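Protein SSD1 (Saccharomyces cerevisiae S288C, PDB 7AM1) binds mRNA untranslated regions and represses translation, acting as a non-enzymatic pseudonuclease of the RNase II family. Local coordinates at residues T313-I318 and P423-N428; L380-N385 and L496-E501; C394-V399 and V671-L676; L518-S523 and G610-K615. All coordinates share one frame; numbering follows the deposited sequence.

Interaction 1. Residues T313-I318 and P423-N428; sequences TEIDSI and PQKLVN. With 1PE (pentaethylene glycol), chain E.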
# COMPACT_ATOMS: atom_id res chain seq x y z
N THR A 313 -5.83 -20.53 5.84
CA THR A 313 -6.56 -19.66 6.75
C THR A 313 -5.91 -18.28 6.81
O THR A 313 -6.61 -17.26 6.89
CB THR A 313 -6.61 -20.27 8.15
OG1 THR A 313 -7.26 -21.55 8.09
CG2 THR A 313 -7.36 -19.36 9.12
N GLU A 314 -4.58 -18.22 6.77
CA GLU A 314 -3.89 -16.94 6.78
C GLU A 314 -4.35 -16.05 5.63
O GLU A 314 -4.59 -14.85 5.82
CB GLU A 314 -2.38 -17.16 6.71
CG GLU A 314 -1.77 -17.69 8.01
CD GLU A 314 -0.30 -18.06 7.86
OE1 GLU A 314 0.12 -18.40 6.74
OE2 GLU A 314 0.43 -18.01 8.88
N ILE A 315 -4.49 -16.62 4.44
CA ILE A 315 -4.92 -15.84 3.28
C ILE A 315 -6.41 -15.52 3.37
O ILE A 315 -6.83 -14.39 3.10
CB ILE A 315 -4.58 -16.58 1.98
CG1 ILE A 315 -3.09 -16.89 1.90
CG2 ILE A 315 -5.04 -15.76 0.76
CD1 ILE A 315 -2.19 -15.67 2.01
N ASP A 316 -7.22 -16.52 3.73
CA ASP A 316 -8.64 -16.27 3.92
C ASP A 316 -8.87 -15.15 4.93
O ASP A 316 -9.75 -14.30 4.74
CB ASP A 316 -9.33 -17.56 4.37
CG ASP A 316 -10.83 -17.52 4.22
OD1 ASP A 316 -11.36 -16.49 3.75
OD2 ASP A 316 -11.49 -18.52 4.58
N SER A 317 -8.07 -15.13 6.00
CA SER A 317 -8.22 -14.11 7.03
C SER A 317 -7.86 -12.73 6.51
O SER A 317 -8.52 -11.74 6.84
CB SER A 317 -7.36 -14.46 8.24
OG SER A 317 -7.33 -13.39 9.17
N ILE A 318 -6.81 -12.64 5.69
CA ILE A 318 -6.45 -11.37 5.07
C ILE A 318 -7.59 -10.87 4.19
O ILE A 318 -7.94 -9.69 4.22
CB ILE A 318 -5.14 -11.51 4.27
CG1 ILE A 318 -3.96 -11.67 5.23
CG2 ILE A 318 -4.96 -10.31 3.32
CD1 ILE A 318 -2.68 -12.10 4.58
N PRO A 423 0.64 -12.45 -3.83
CA PRO A 423 1.59 -13.43 -4.39
C PRO A 423 1.04 -14.84 -4.37
O PRO A 423 1.28 -15.62 -5.31
CB PRO A 423 2.82 -13.29 -3.47
CG PRO A 423 2.68 -11.92 -2.85
CD PRO A 423 1.21 -11.68 -2.71
N GLN A 424 0.28 -15.19 -3.33
CA GLN A 424 -0.23 -16.54 -3.14
C GLN A 424 -1.51 -16.82 -3.92
O GLN A 424 -1.80 -17.99 -4.21
CB GLN A 424 -0.55 -16.79 -1.66
CG GLN A 424 0.59 -16.55 -0.70
CD GLN A 424 0.69 -15.11 -0.28
OE1 GLN A 424 0.26 -14.21 -1.01
NE2 GLN A 424 1.24 -14.87 0.90
N LYS A 425 -2.28 -15.79 -4.26
CA LYS A 425 -3.62 -16.00 -4.79
C LYS A 425 -4.10 -14.71 -5.44
O LYS A 425 -3.61 -13.62 -5.12
CB LYS A 425 -4.57 -16.39 -3.65
CG LYS A 425 -5.75 -17.27 -4.03
CD LYS A 425 -6.91 -17.05 -3.07
CE LYS A 425 -8.07 -18.00 -3.36
NZ LYS A 425 -9.14 -17.93 -2.32
N LEU A 426 -5.07 -14.85 -6.34
CA LEU A 426 -5.74 -13.70 -6.92
C LEU A 426 -7.24 -13.92 -6.83
O LEU A 426 -7.72 -15.06 -6.88
CB LEU A 426 -5.33 -13.45 -8.39
CG LEU A 426 -5.88 -14.35 -9.50
CD1 LEU A 426 -7.29 -13.94 -9.89
CD2 LEU A 426 -4.98 -14.31 -10.73
N VAL A 427 -7.98 -12.83 -6.71
CA VAL A 427 -9.44 -12.86 -6.69
C VAL A 427 -9.92 -11.94 -7.80
O VAL A 427 -9.58 -10.75 -7.81
CB VAL A 427 -10.02 -12.44 -5.33
CG1 VAL A 427 -11.52 -12.62 -5.33
CG2 VAL A 427 -9.37 -13.25 -4.21
N ASN A 428 -10.71 -12.49 -8.73
CA ASN A 428 -11.16 -11.72 -9.87
C ASN A 428 -12.16 -10.64 -9.45
O ASN A 428 -12.78 -10.71 -8.39
CB ASN A 428 -11.85 -12.62 -10.90
CG ASN A 428 -10.96 -13.71 -11.43
OD1 ASN A 428 -9.75 -13.53 -11.57
ND2 ASN A 428 -11.55 -14.86 -11.74
C15 1PE E . -7.51 -19.36 0.77
OH6 1PE E . -7.50 -19.69 -0.59
C16 1PE E . -5.22 -20.08 -1.21
C26 1PE E . -6.59 -20.70 -0.94
OH7 1PE E . -4.77 -20.48 -2.47

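Interaction 2. Residues L380-N385 and L496-E501; sequences LHVRNN and LSTVQE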
# COMPACT_ATOMS: atom_id res chain seq x y z
N LEU A 380 -1.92 -2.33 -27.81
CA LEU A 380 -1.33 -1.15 -28.41
C LEU A 380 -0.99 -1.41 -29.87
O LEU A 380 -0.74 -2.55 -30.27
CB LEU A 380 -0.03 -0.73 -27.71
CG LEU A 380 -0.06 -0.12 -26.32
CD1 LEU A 380 1.37 -0.09 -25.77
CD2 LEU A 380 -0.66 1.28 -26.37
N HIS A 381 -0.95 -0.33 -30.65
CA HIS A 381 -0.29 -0.37 -31.95
C HIS A 381 0.44 0.95 -32.14
O HIS A 381 0.09 1.97 -31.54
CB HIS A 381 -1.26 -0.62 -33.12
CG HIS A 381 -2.09 0.56 -33.52
ND1 HIS A 381 -3.40 0.72 -33.13
CD2 HIS A 381 -1.81 1.60 -34.34
CE1 HIS A 381 -3.88 1.83 -33.67
NE2 HIS A 381 -2.94 2.38 -34.41
N VAL A 382 1.50 0.91 -32.94
CA VAL A 382 2.19 2.10 -33.40
C VAL A 382 2.25 1.99 -34.92
O VAL A 382 2.55 0.92 -35.45
CB VAL A 382 3.60 2.25 -32.79
CG1 VAL A 382 4.38 3.31 -33.53
CG2 VAL A 382 3.51 2.57 -31.32
N ARG A 383 1.92 3.07 -35.60
CA ARG A 383 1.83 3.03 -37.05
C ARG A 383 2.39 4.33 -37.59
O ARG A 383 2.19 5.39 -37.01
CB ARG A 383 0.37 2.80 -37.48
CG ARG A 383 0.10 2.75 -38.97
CD ARG A 383 -1.37 2.40 -39.21
NE ARG A 383 -1.75 2.41 -40.62
CZ ARG A 383 -2.21 3.47 -41.27
NH1 ARG A 383 -2.35 4.63 -40.65
NH2 ARG A 383 -2.53 3.36 -42.55
N ASN A 384 3.15 4.22 -38.68
CA ASN A 384 3.62 5.39 -39.41
C ASN A 384 2.54 5.78 -40.40
O ASN A 384 2.18 4.99 -41.28
CB ASN A 384 4.94 5.07 -40.11
CG ASN A 384 5.49 6.24 -40.88
OD1 ASN A 384 4.88 7.31 -40.95
ND2 ASN A 384 6.67 6.06 -41.47
N ASN A 385 2.00 6.99 -40.24
CA ASN A 385 0.93 7.47 -41.12
C ASN A 385 1.44 7.99 -42.45
O ASN A 385 0.64 8.18 -43.37
CB ASN A 385 0.12 8.56 -40.42
CG ASN A 385 -0.75 8.03 -39.32
OD1 ASN A 385 -1.17 6.87 -39.35
ND2 ASN A 385 -1.02 8.86 -38.32
N LEU A 496 9.11 -2.03 -30.88
CA LEU A 496 8.94 -1.84 -29.45
C LEU A 496 9.81 -0.71 -28.92
O LEU A 496 9.44 -0.05 -27.94
CB LEU A 496 9.24 -3.15 -28.72
CG LEU A 496 8.25 -4.26 -29.04
CD1 LEU A 496 8.70 -5.58 -28.45
CD2 LEU A 496 6.86 -3.88 -28.54
N SER A 497 10.97 -0.48 -29.54
CA SER A 497 11.80 0.66 -29.15
C SER A 497 11.08 1.97 -29.38
O SER A 497 11.26 2.93 -28.62
CB SER A 497 13.11 0.64 -29.93
OG SER A 497 13.80 -0.58 -29.73
N THR A 498 10.26 2.05 -30.43
CA THR A 498 9.50 3.26 -30.67
C THR A 498 8.44 3.46 -29.59
O THR A 498 8.22 4.59 -29.14
CB THR A 498 8.85 3.22 -32.05
OG1 THR A 498 9.86 2.95 -33.03
CG2 THR A 498 8.18 4.55 -32.36
N VAL A 499 7.80 2.37 -29.16
CA VAL A 499 6.83 2.46 -28.07
C VAL A 499 7.50 3.01 -26.82
O VAL A 499 6.94 3.87 -26.13
CB VAL A 499 6.20 1.08 -27.80
CG1 VAL A 499 5.30 1.15 -26.59
CG2 VAL A 499 5.41 0.61 -29.01
N GLN A 500 8.71 2.54 -26.52
CA GLN A 500 9.42 3.03 -25.34
C GLN A 500 9.69 4.52 -25.46
O GLN A 500 9.46 5.28 -24.51
CB GLN A 500 10.73 2.26 -25.15
CG GLN A 500 11.65 2.88 -24.10
CD GLN A 500 12.86 2.03 -23.79
OE1 GLN A 500 12.99 0.90 -24.28
NE2 GLN A 500 13.77 2.56 -22.98
N GLU A 501 10.15 4.97 -26.63
CA GLU A 501 10.46 6.39 -26.78
C GLU A 501 9.19 7.23 -26.69
O GLU A 501 9.23 8.36 -26.18
CB GLU A 501 11.19 6.65 -28.09
CG GLU A 501 11.47 8.13 -28.35
CD GLU A 501 12.21 8.80 -27.20
OE1 GLU A 501 11.99 10.02 -26.99
OE2 GLU A 501 12.98 8.12 -26.49

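Interaction 3. Residues C394-V399 and V671-L676; sequences CHVVDV and VVHRQL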
# COMPACT_ATOMS: atom_id res chain seq x y z
N CYS A 394 -4.26 3.03 -28.39
CA CYS A 394 -4.36 2.45 -27.05
C CYS A 394 -5.76 1.88 -26.88
O CYS A 394 -6.74 2.63 -26.91
CB CYS A 394 -4.05 3.51 -25.99
SG CYS A 394 -2.47 4.34 -26.27
N HIS A 395 -5.85 0.56 -26.70
CA HIS A 395 -7.11 -0.16 -26.77
C HIS A 395 -7.38 -0.87 -25.45
O HIS A 395 -6.50 -1.57 -24.93
CB HIS A 395 -7.09 -1.19 -27.90
CG HIS A 395 -6.50 -0.67 -29.18
ND1 HIS A 395 -7.17 0.20 -30.02
CD2 HIS A 395 -5.30 -0.91 -29.77
CE1 HIS A 395 -6.41 0.48 -31.06
NE2 HIS A 395 -5.27 -0.18 -30.94
N VAL A 396 -8.59 -0.68 -24.92
CA VAL A 396 -9.02 -1.28 -23.67
C VAL A 396 -10.27 -2.11 -23.93
O VAL A 396 -11.18 -1.67 -24.65
CB VAL A 396 -9.31 -0.20 -22.60
CG1 VAL A 396 -9.81 -0.86 -21.31
CG2 VAL A 396 -8.07 0.64 -22.34
N VAL A 397 -10.32 -3.31 -23.34
CA VAL A 397 -11.51 -4.15 -23.47
C VAL A 397 -12.75 -3.36 -23.07
O VAL A 397 -12.78 -2.72 -22.02
CB VAL A 397 -11.35 -5.42 -22.62
CG1 VAL A 397 -12.66 -6.21 -22.61
CG2 VAL A 397 -10.22 -6.28 -23.15
N ASP A 398 -13.78 -3.42 -23.92
CA ASP A 398 -15.03 -2.71 -23.67
C ASP A 398 -15.95 -3.61 -22.85
O ASP A 398 -16.94 -4.17 -23.32
CB ASP A 398 -15.67 -2.30 -25.00
CG ASP A 398 -16.89 -1.39 -24.82
OD1 ASP A 398 -17.36 -1.20 -23.67
OD2 ASP A 398 -17.37 -0.85 -25.84
N VAL A 399 -15.58 -3.75 -21.57
CA VAL A 399 -16.24 -4.71 -20.69
C VAL A 399 -17.73 -4.41 -20.60
O VAL A 399 -18.56 -5.32 -20.67
CB VAL A 399 -15.59 -4.70 -19.29
CG1 VAL A 399 -16.28 -5.70 -18.38
CG2 VAL A 399 -14.11 -5.02 -19.38
N VAL A 671 -17.91 2.47 -14.41
CA VAL A 671 -18.64 3.73 -14.39
C VAL A 671 -18.04 4.70 -15.40
O VAL A 671 -18.75 5.34 -16.18
CB VAL A 671 -18.64 4.33 -12.97
CG1 VAL A 671 -19.42 5.63 -12.95
CG2 VAL A 671 -19.21 3.33 -11.97
N VAL A 672 -16.71 4.81 -15.41
CA VAL A 672 -16.04 5.70 -16.34
C VAL A 672 -16.32 5.29 -17.78
O VAL A 672 -16.54 6.13 -18.66
CB VAL A 672 -14.53 5.75 -16.05
CG1 VAL A 672 -13.78 6.50 -17.15
CG2 VAL A 672 -14.27 6.37 -14.68
N HIS A 673 -16.30 3.98 -18.06
CA HIS A 673 -16.58 3.53 -19.42
C HIS A 673 -17.99 3.91 -19.86
O HIS A 673 -18.20 4.36 -20.98
CB HIS A 673 -16.37 2.02 -19.53
CG HIS A 673 -14.93 1.61 -19.65
ND1 HIS A 673 -14.54 0.48 -20.31
CD2 HIS A 673 -13.80 2.19 -19.17
CE1 HIS A 673 -13.22 0.37 -20.26
NE2 HIS A 673 -12.75 1.39 -19.57
N ARG A 674 -18.97 3.72 -18.97
CA ARG A 674 -20.34 4.09 -19.32
C ARG A 674 -20.47 5.60 -19.48
O ARG A 674 -21.22 6.07 -20.35
CB ARG A 674 -21.31 3.57 -18.26
CG ARG A 674 -21.32 2.05 -18.18
CD ARG A 674 -22.53 1.51 -17.43
NE ARG A 674 -22.73 0.08 -17.69
CZ ARG A 674 -22.29 -0.91 -16.92
NH1 ARG A 674 -21.62 -0.66 -15.80
NH2 ARG A 674 -22.53 -2.17 -17.27
N GLN A 675 -19.73 6.38 -18.69
CA GLN A 675 -19.73 7.82 -18.87
C GLN A 675 -19.10 8.22 -20.20
O GLN A 675 -19.60 9.11 -20.89
CB GLN A 675 -18.99 8.48 -17.70
CG GLN A 675 -19.77 8.45 -16.41
CD GLN A 675 -19.15 9.27 -15.30
OE1 GLN A 675 -18.00 9.71 -15.40
NE2 GLN A 675 -19.90 9.47 -14.22
N LEU A 676 -18.00 7.56 -20.58
CA LEU A 676 -17.36 7.89 -21.85
C LEU A 676 -18.27 7.57 -23.03
O LEU A 676 -18.37 8.35 -23.98
CB LEU A 676 -16.04 7.14 -21.99
CG LEU A 676 -15.27 7.40 -23.29
CD1 LEU A 676 -14.91 8.87 -23.43
CD2 LEU A 676 -14.03 6.52 -23.37
O HOH W 1 -16.58 -0.70 -21.22

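Interaction 4. Residues L518-S523 and G610-K615; sequences LLPTLS and GVLKIK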
# COMPACT_ATOMS: atom_id res chain seq x y z
N LEU A 518 12.96 6.77 -18.39
CA LEU A 518 11.88 6.08 -17.69
C LEU A 518 12.37 5.46 -16.38
O LEU A 518 11.59 5.32 -15.44
CB LEU A 518 11.26 5.02 -18.59
CG LEU A 518 10.47 5.57 -19.78
CD1 LEU A 518 10.16 4.48 -20.79
CD2 LEU A 518 9.17 6.21 -19.29
N LEU A 519 13.65 5.10 -16.30
CA LEU A 519 14.23 4.68 -15.03
C LEU A 519 15.27 5.70 -14.58
O LEU A 519 15.94 6.30 -15.43
CB LEU A 519 14.88 3.30 -15.13
CG LEU A 519 13.96 2.13 -15.50
CD1 LEU A 519 14.75 0.83 -15.61
CD2 LEU A 519 12.85 1.98 -14.48
N PRO A 520 15.44 5.93 -13.27
CA PRO A 520 14.74 5.26 -12.16
C PRO A 520 13.28 5.69 -12.02
O PRO A 520 12.91 6.77 -12.47
CB PRO A 520 15.56 5.68 -10.94
CG PRO A 520 16.10 7.02 -11.31
CD PRO A 520 16.38 6.96 -12.79
N THR A 521 12.48 4.85 -11.39
CA THR A 521 11.05 5.08 -11.23
C THR A 521 10.69 5.10 -9.75
O THR A 521 11.50 4.78 -8.88
CB THR A 521 10.25 4.00 -11.98
OG1 THR A 521 8.88 4.39 -12.12
CG2 THR A 521 10.34 2.65 -11.26
N LEU A 522 9.47 5.53 -9.46
CA LEU A 522 9.01 5.72 -8.08
C LEU A 522 7.93 4.68 -7.81
O LEU A 522 6.73 4.93 -7.99
CB LEU A 522 8.52 7.14 -7.87
CG LEU A 522 9.58 8.22 -8.12
CD1 LEU A 522 8.97 9.61 -8.01
CD2 LEU A 522 10.77 8.06 -7.15
N SER A 523 8.36 3.50 -7.35
CA SER A 523 7.43 2.39 -7.16
C SER A 523 6.43 2.68 -6.05
O SER A 523 5.27 2.27 -6.14
CB SER A 523 8.20 1.12 -6.85
OG SER A 523 7.31 0.04 -6.67
N GLY A 610 13.83 16.50 -7.83
CA GLY A 610 14.92 16.43 -6.87
C GLY A 610 15.22 15.01 -6.43
O GLY A 610 16.39 14.63 -6.31
N VAL A 611 14.18 14.21 -6.22
CA VAL A 611 14.37 12.82 -5.84
C VAL A 611 15.01 12.04 -6.98
O VAL A 611 15.99 11.32 -6.79
CB VAL A 611 13.04 12.19 -5.40
CG1 VAL A 611 13.20 10.72 -5.09
CG2 VAL A 611 12.48 12.92 -4.17
N LEU A 612 14.46 12.18 -8.19
CA LEU A 612 14.96 11.43 -9.34
C LEU A 612 16.40 11.79 -9.68
O LEU A 612 17.09 10.99 -10.32
CB LEU A 612 14.05 11.67 -10.55
CG LEU A 612 12.63 11.12 -10.41
CD1 LEU A 612 11.80 11.49 -11.62
CD2 LEU A 612 12.62 9.62 -10.21
N LYS A 613 16.88 12.97 -9.27
CA LYS A 613 18.26 13.37 -9.55
C LYS A 613 19.28 12.62 -8.70
O LYS A 613 20.47 12.62 -9.04
CB LYS A 613 18.45 14.87 -9.29
CG LYS A 613 18.48 15.75 -10.53
CD LYS A 613 19.55 16.83 -10.40
N ILE A 614 18.86 11.99 -7.61
CA ILE A 614 19.79 11.37 -6.67
C ILE A 614 20.41 10.14 -7.32
O ILE A 614 19.71 9.19 -7.71
CB ILE A 614 19.09 11.01 -5.36
CG1 ILE A 614 18.49 12.27 -4.73
CG2 ILE A 614 20.05 10.34 -4.39
CD1 ILE A 614 17.66 12.01 -3.50
N LYS A 615 21.75 10.14 -7.43
CA LYS A 615 22.45 9.03 -8.07
C LYS A 615 22.50 7.80 -7.17
O LYS A 615 22.34 6.67 -7.63
CB LYS A 615 23.86 9.46 -8.46
CG LYS A 615 23.94 10.68 -9.37
CD LYS A 615 23.77 11.98 -8.58

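Interaction 1. Residues T313-I318 and P423-N428
Ile315 lays its terminal methyl over the flat face of the Gln424 carboxamide, with CD1 of Ile315 3.7 Å from NE2 of Gln424 and reaching the amide almost from straight above. The same methyl also touches the aliphatic part of the glutamine, 4.0 Å from Gln424 CG. The glutamine chain bends at chi2 (85°), which folds its amide back across the end of the isoleucine. NE2 is held by the backbone carbonyl of Ala713, so the amide is tied to a third element while the methyl rests on it. Shortening Gln424 to an alanine would probably leave the Ala713 carbonyl without this donor and open a gap over the Ile315 methyl. The other branch, Ile315 CG2, comes loosely to CD of Lys425 at 4.5 Å. Lys425 runs extended beyond CG, alongside a pentaethylene glycol fragment that probably came from the crystallisation liquor; NZ of Lys425 donates to its ether oxygen OH6 at 3.0 Å. Asp316, whose carboxylate pairs with Arg320, stays apart from that ammonium group. This small, solvent-facing contact joins helix 311-321, in the second cold-shock domain, to the turn that precedes strand 426-427 in the RNB domain. Helix 689-725 runs beside both: Leu716 meets Glu314, Gln712 meets Ile318 and Leu717 meets Gln424, while Leu305 of strand 298-307 backs the cold-shock helix.

Interaction 2. Residues L380-N385 and L496-E501
Helix 495-510 lies across one face of the mixed RNB-domain sheet, where Val382 and Leu380 of strand 378-384 meet Val499 and Thr498. Helix and strand run nearly at right angles (99° between their directions), and the axes of the short segments approach to 9.1 Å. Val382 is the pivot and uses both its branches. Its CG2 methyl meets the CG2 methyl of Val499 at 3.6 Å, and its CG1 methyl reaches the CG2 methyl of Thr498 at 4.2 Å. With CG1 anti to the backbone N (chi1 167°), the valine spreads its two methyls over two successive residues of the helix. The second methyl of Val499, CG1, lies 4.2 Å from CD1 of Leu380, so Val499 in turn touches alternate residues of the strand, both on the same side of the sheet. Ile552 of helix 544-568 touches Leu380 and Val499 alike and adds to the apolar cluster. A polar tie stands beside it: the hydroxyl of Tyr495, just ahead of the helix segment, is hydrogen-bonded to the backbone N of Val382. Across the two segments the touching atoms are all carbon. Thr498 contributes its methyl, while OG1 finds a hydrogen-bond partner close by along the chain. Such a contact rests on shape and exclusion of water, with the neighbouring Tyr495 bond adding direction.

Interaction 3. Residues C394-V399 and V671-L676
His673 points its ring edge at strand 389-397, where CE1 lies 3.6 Å from the carbonyl oxygen of Val397. CE1 is also 3.8 Å from the CG1 methyl of Val396. Both neighbours sit at the ring edge, close to its plane, and so does a water on the ND1 side. That water is 2.5 Å from His673 ND1 and donates to OD1 of Asp398 at 2.6 Å, bridging histidine and aspartate whose own atoms do not meet. The other ring nitrogen, NE2, bonds to the carbonyl of Phe660, so both nitrogens are engaged and the ring is kept from turning. CG of His673 stands anti to the carbonyl carbon (chi1 -79°), which carries the imidazole out from helix 668-681 to the strand end. A leucine in its place would probably leave the Phe660 carbonyl without this partner and the water, held from the Asp398 side, without its histidine bond. In the next shell, Asp398 is itself anchored by two cations, Lys677 at OD1 and Arg355 at OD2, which is likely to favour its charged form. Leu449 of strand 446-456 packs on both Asp398 and His673, and Phe660 and Pro663 touch Val396. Asp398 is the centre of an inverse gamma turn, closed by a weak bond from Val399 N to Val397 O. The contact thus marks where a strand of the RNB-domain sheet turns off beneath a helix, joined to it by a water-bridged aspartate-histidine pair.

Interaction 4. Residues L518-S523 and G610-K615
Ser523 OG, hydrogen-bonded to both Ile539 O and Arg542 NE, secures the first turn of helix 523-529 directly after Leu522, the N-cap residue whose side chain meets Leu612 and Val611. The contact thus belongs to the helical part of the RNB domain: the segment leading into helix 523-529 packs on Val611 and Leu612 of helix 604-612. Leu522 reaches across with its CG anti to the carbonyl carbon (chi1 -60°) and an extended second torsion, which carries CD2 outward to the helix. There Leu522 CD2 lies 3.9 Å from CD2 of Leu612 and 4.2 Å from CG1 of Val611, set between two consecutive residues. Leu522 CG is as near to the Leu612 methyl as its own CD2 is, so that methyl nestles against the branch point and not only against the end of the chain. Pro520, preceded by a cis peptide bond, adds a looser contact on the same methyl: CG of Pro520 is 4.5 Å from CD2 of Leu612. Helix 617-629 flanks the pair, with Arg620 on Pro520, Glu624 on Leu522 and Ile623 on Val611, while Tyr507 and Ile511 touch Leu612. Arg620 also bonds through NH1 to the carbonyl of Ile614, so it borders both segments. Next to these residues Ile614 N bonds to Val611 O at 3.1 Å. One methyl therefore serves both parts of the incoming segment: besides meeting Leu522, Leu612 CD2 rests 3.6 Å from the backbone carbonyl oxygen of Pro520.

From the N terminus, 313-318 opens interaction 1, and strands 378-384 and 389-397 open interactions 2 and 3 before 423-428 closes the first. Interaction 1 therefore crosses both, joining the second cold-shock domain to the RNB domain. Helix 495-510 closes interaction 2, which also crosses interaction 3. Interaction 4 then opens and closes at 518-523 and 610-615, nested inside the long loop that helix 668-681 ends in interaction 3. Interactions 2 and 3 share one sheet and touch through His381 and His395, a probable hydrogen bond. Gln500 packs on Leu518, carrying interaction 2 to interaction 4, whereas interaction 1 stays about 11 Å from interaction 3 at the nearest atoms.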